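Local coordinates for sulfur carrier protein ThiS adenylyltransferase (Escherichia coli, PDB 1ZUD) that catalyses the ATP-dependent adenylation of the C-terminal glycine carboxylate of the sulfur carrier ThiS, a step of thiamine diphosphate biosynthesis, at residues Y46-G51 / Q89-L94. Residues are numbered along the deposited sequence; the frame is centred on the assembly and turned at random. Where two conformers were deposited one is given.
Sequences YLAGAG and QRLTQL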
ATOM      1  N   TYR C  46      11.033  -5.319   3.885  1.00 19.37           N
ATOM      2  CA  TYR C  46      10.039  -6.399   4.054  1.00 20.26           C
ATOM      3  C   TYR C  46      10.519  -7.743   3.569  1.00 19.67           C
ATOM      4  O   TYR C  46      10.167  -8.798   4.145  1.00 24.35           O
ATOM      5  CB  TYR C  46       8.705  -6.041   3.362  1.00 18.02           C
ATOM      6  CG  TYR C  46       7.919  -5.047   4.179  1.00 16.51           C
ATOM      7  CD1 TYR C  46       7.883  -3.691   3.807  1.00 16.32           C
ATOM      8  CD2 TYR C  46       7.325  -5.434   5.383  1.00 18.35           C
ATOM      9  CE1 TYR C  46       7.299  -2.736   4.628  1.00 18.57           C
ATOM     10  CE2 TYR C  46       6.689  -4.482   6.219  1.00 23.16           C
ATOM     11  CZ  TYR C  46       6.692  -3.129   5.822  1.00 18.97           C
ATOM     12  OH  TYR C  46       6.060  -2.189   6.592  1.00 22.46           O
ATOM     13  N   LEU C  47      11.266  -7.735   2.476  1.00 21.09           N
ATOM     14  CA  LEU C  47      11.799  -9.000   1.922  1.00 20.04           C
ATOM     15  C   LEU C  47      12.844  -9.546   2.918  1.00 24.00           C
ATOM     16  O   LEU C  47      12.910 -10.760   3.177  1.00 21.86           O
ATOM     17  CB  LEU C  47      12.380  -8.732   0.535  0.70 23.85           C
ATOM     18  CG  LEU C  47      11.535  -9.202  -0.690  0.70 23.73           C
ATOM     19  CD1 LEU C  47      10.141  -9.749  -0.341  0.70 12.09           C
ATOM     20  CD2 LEU C  47      11.481  -8.073  -1.679  0.70 21.79           C
ATOM     21  N   ALA C  48      13.666  -8.661   3.477  1.00 20.95           N
ATOM     22  CA  ALA C  48      14.630  -9.129   4.498  1.00 23.41           C
ATOM     23  C   ALA C  48      13.877  -9.694   5.719  1.00 24.60           C
ATOM     24  O   ALA C  48      14.237 -10.758   6.270  1.00 25.33           O
ATOM     25  CB  ALA C  48      15.524  -7.986   4.957  1.00 22.30           C
ATOM     26  N   GLY C  49      12.845  -8.976   6.159  1.00 25.81           N
ATOM     27  CA  GLY C  49      12.114  -9.438   7.319  1.00 22.43           C
ATOM     28  C   GLY C  49      11.437 -10.753   7.033  1.00 24.29           C
ATOM     29  O   GLY C  49      11.300 -11.571   7.950  1.00 24.23           O
ATOM     30  N   ALA C  50      11.014 -10.961   5.784  1.00 19.81           N
ATOM     31  CA  ALA C  50      10.331 -12.191   5.367  1.00 22.22           C
ATOM     32  C   ALA C  50      11.216 -13.452   5.257  1.00 20.99           C
ATOM     33  O   ALA C  50      10.702 -14.584   5.098  1.00 23.19           O
ATOM     34  CB  ALA C  50       9.638 -11.964   3.969  1.00 21.73           C
ATOM     35  N   GLY C  51      12.529 -13.266   5.256  1.00 21.98           N
ATOM     36  CA  GLY C  51      13.411 -14.399   5.123  1.00 24.32           C
ATOM     37  C   GLY C  51      13.772 -14.817   3.698  1.00 27.17           C
ATOM     38  O   GLY C  51      14.073 -15.993   3.459  1.00 25.83           O
ATOM     39  N   GLN C  89      24.276  -2.826   5.128  1.00 23.84           N
ATOM     40  CA  GLN C  89      24.588  -2.763   6.566  1.00 29.78           C
ATOM     41  C   GLN C  89      23.348  -2.649   7.451  1.00 27.48           C
ATOM     42  O   GLN C  89      23.225  -3.301   8.478  1.00 27.01           O
ATOM     43  CB  GLN C  89      25.537  -1.574   6.822  1.00 33.03           C
ATOM     44  CG  GLN C  89      26.863  -1.807   6.148  1.00 44.55           C
ATOM     45  CD  GLN C  89      27.854  -0.673   6.330  1.00 47.99           C
ATOM     46  OE1 GLN C  89      27.510   0.401   6.832  1.00 52.45           O
ATOM     47  NE2 GLN C  89      29.090  -0.901   5.897  1.00 47.87           N
ATOM     48  N   ARG C  90      22.413  -1.794   7.051  1.00 23.78           N
ATOM     49  CA  ARG C  90      21.205  -1.655   7.842  1.00 28.30           C
ATOM     50  C   ARG C  90      20.348  -2.933   7.835  1.00 29.73           C
ATOM     51  O   ARG C  90      19.784  -3.329   8.862  1.00 29.30           O
ATOM     52  CB  ARG C  90      20.403  -0.471   7.336  1.00 29.48           C
ATOM     53  CG  ARG C  90      21.058   0.859   7.724  1.00 48.30           C
ATOM     54  CD  ARG C  90      21.578   0.769   9.177  1.00 60.82           C
ATOM     55  NE  ARG C  90      22.122   2.015   9.716  1.00 67.81           N
ATOM     56  CZ  ARG C  90      21.487   3.181   9.676  1.00 69.00           C
ATOM     57  NH1 ARG C  90      20.283   3.260   9.115  1.00 68.44           N
ATOM     58  NH2 ARG C  90      22.057   4.264  10.193  1.00 68.65           N
ATOM     59  N   LEU C  91      20.255  -3.578   6.679  1.00 24.97           N
ATOM     60  CA  LEU C  91      19.444  -4.782   6.573  1.00 28.31           C
ATOM     61  C   LEU C  91      20.082  -5.945   7.352  1.00 26.32           C
ATOM     62  O   LEU C  91      19.366  -6.783   7.905  1.00 28.71           O
ATOM     63  CB  LEU C  91      19.243  -5.151   5.087  1.00 22.96           C
ATOM     64  CG  LEU C  91      18.338  -4.192   4.263  1.00 23.38           C
ATOM     65  CD1 LEU C  91      18.465  -4.549   2.800  1.00 30.44           C
ATOM     66  CD2 LEU C  91      16.870  -4.280   4.704  1.00 20.25           C
ATOM     67  N   THR C  92      21.404  -6.035   7.411  1.00 25.51           N
ATOM     68  CA  THR C  92      21.918  -7.136   8.201  1.00 30.86           C
ATOM     69  C   THR C  92      21.614  -6.908   9.677  1.00 30.60           C
ATOM     70  O   THR C  92      21.547  -7.880  10.424  1.00 28.56           O
ATOM     71  CB  THR C  92      23.452  -7.474   8.000  1.00 38.28           C
ATOM     72  OG1 THR C  92      24.213  -7.105   9.156  1.00 45.06           O
ATOM     73  CG2 THR C  92      23.995  -6.865   6.775  1.00 25.18           C
ATOM     74  N   GLN C  93      21.398  -5.654  10.083  1.00 29.13           N
ATOM     75  CA  GLN C  93      21.047  -5.367  11.487  1.00 33.66           C
ATOM     76  C   GLN C  93      19.649  -5.927  11.758  1.00 33.28           C
ATOM     77  O   GLN C  93      19.343  -6.434  12.858  1.00 32.88           O
ATOM     78  CB  GLN C  93      21.029  -3.850  11.733  0.50 31.07           C
ATOM     79  CG  GLN C  93      22.405  -3.234  11.963  0.50 33.85           C
ATOM     80  CD  GLN C  93      22.394  -1.727  11.869  0.50 33.34           C
ATOM     81  OE1 GLN C  93      21.471  -1.065  12.343  0.50 40.34           O
ATOM     82  NE2 GLN C  93      23.433  -1.169  11.257  0.50 43.91           N
ATOM     83  N   LEU C  94      18.782  -5.813  10.754  1.00 24.95           N
ATOM     84  CA  LEU C  94      17.428  -6.325  10.892  1.00 21.54           C
ATOM     85  C   LEU C  94      17.459  -7.860  10.892  1.00 19.55           C
ATOM     86  O   LEU C  94      16.843  -8.541  11.727  1.00 20.83           O
ATOM     87  CB  LEU C  94      16.585  -5.815   9.710  1.00 24.10           C
ATOM     88  CG  LEU C  94      15.168  -6.384   9.629  1.00 31.84           C
ATOM     89  CD1 LEU C  94      14.304  -5.898  10.814  1.00 28.12           C
ATOM     90  CD2 LEU C  94      14.569  -5.962   8.282  1.00 35.85           C
TER
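Ala-48 meets Leu-91 and Leu-94 through methyl groups alone, and no hydrogen bond crosses between 46-51 and 89-94. The CB of Ala-48 lies 4.0 Å from Leu-91 CD2 and equally 4.0 Å from Leu-94 CD2, ordinary van der Waals spacing, so one small side chain is shared by two leucines a single helical turn apart. The leucines reach it by different routes. In Leu-91, CG is anti to the carbonyl carbon (chi1 -69°), whereas in Leu-94 it is anti to the backbone N (chi1 174°), which directs CG toward helix 40-50, from where CD2 makes the contact.

A van der Waals contact between a methyl and the backbone adds to this: Leu-94 CD2 rests against the main chain at Gly-49 N, 4.1 Å away. The CA atoms of Gly-49 and Leu-94 are 7.1 Å apart, and those of Ala-48 and Leu-91 6.8 Å. Small residues thus face large ones, with the axes of the two short helical segments 9.7 Å apart at closest approach and running roughly parallel, 34° from each other. The buried surface is modest, 124 Å².

Gly-51 is the first residue past helix 40-50 to leave helical geometry, taking positive phi in a Schellman motif, one of whose bonds runs from Gly-51 N to Ala-48 O at 3.2 Å. Separately, Ala-50 N makes the ordinary helical bond of the last turn to Tyr-46 O at 2.8 Å.

Helices 40-50 and 83-94 belong to the Rossmann-type nucleotide-binding fold of the ThiF family. Ala-48 also rests on Leu-55 and Leu-91 on Leu-57, both of strand 54-58, so this strand of the parallel part of the sheet underlies the helix pair. Helix 191-210 packs against Tyr-46, Leu-47 and Ala-50, while Phe-74 of the second subunit touches Leu-94, placing the contact beside the homodimer interface.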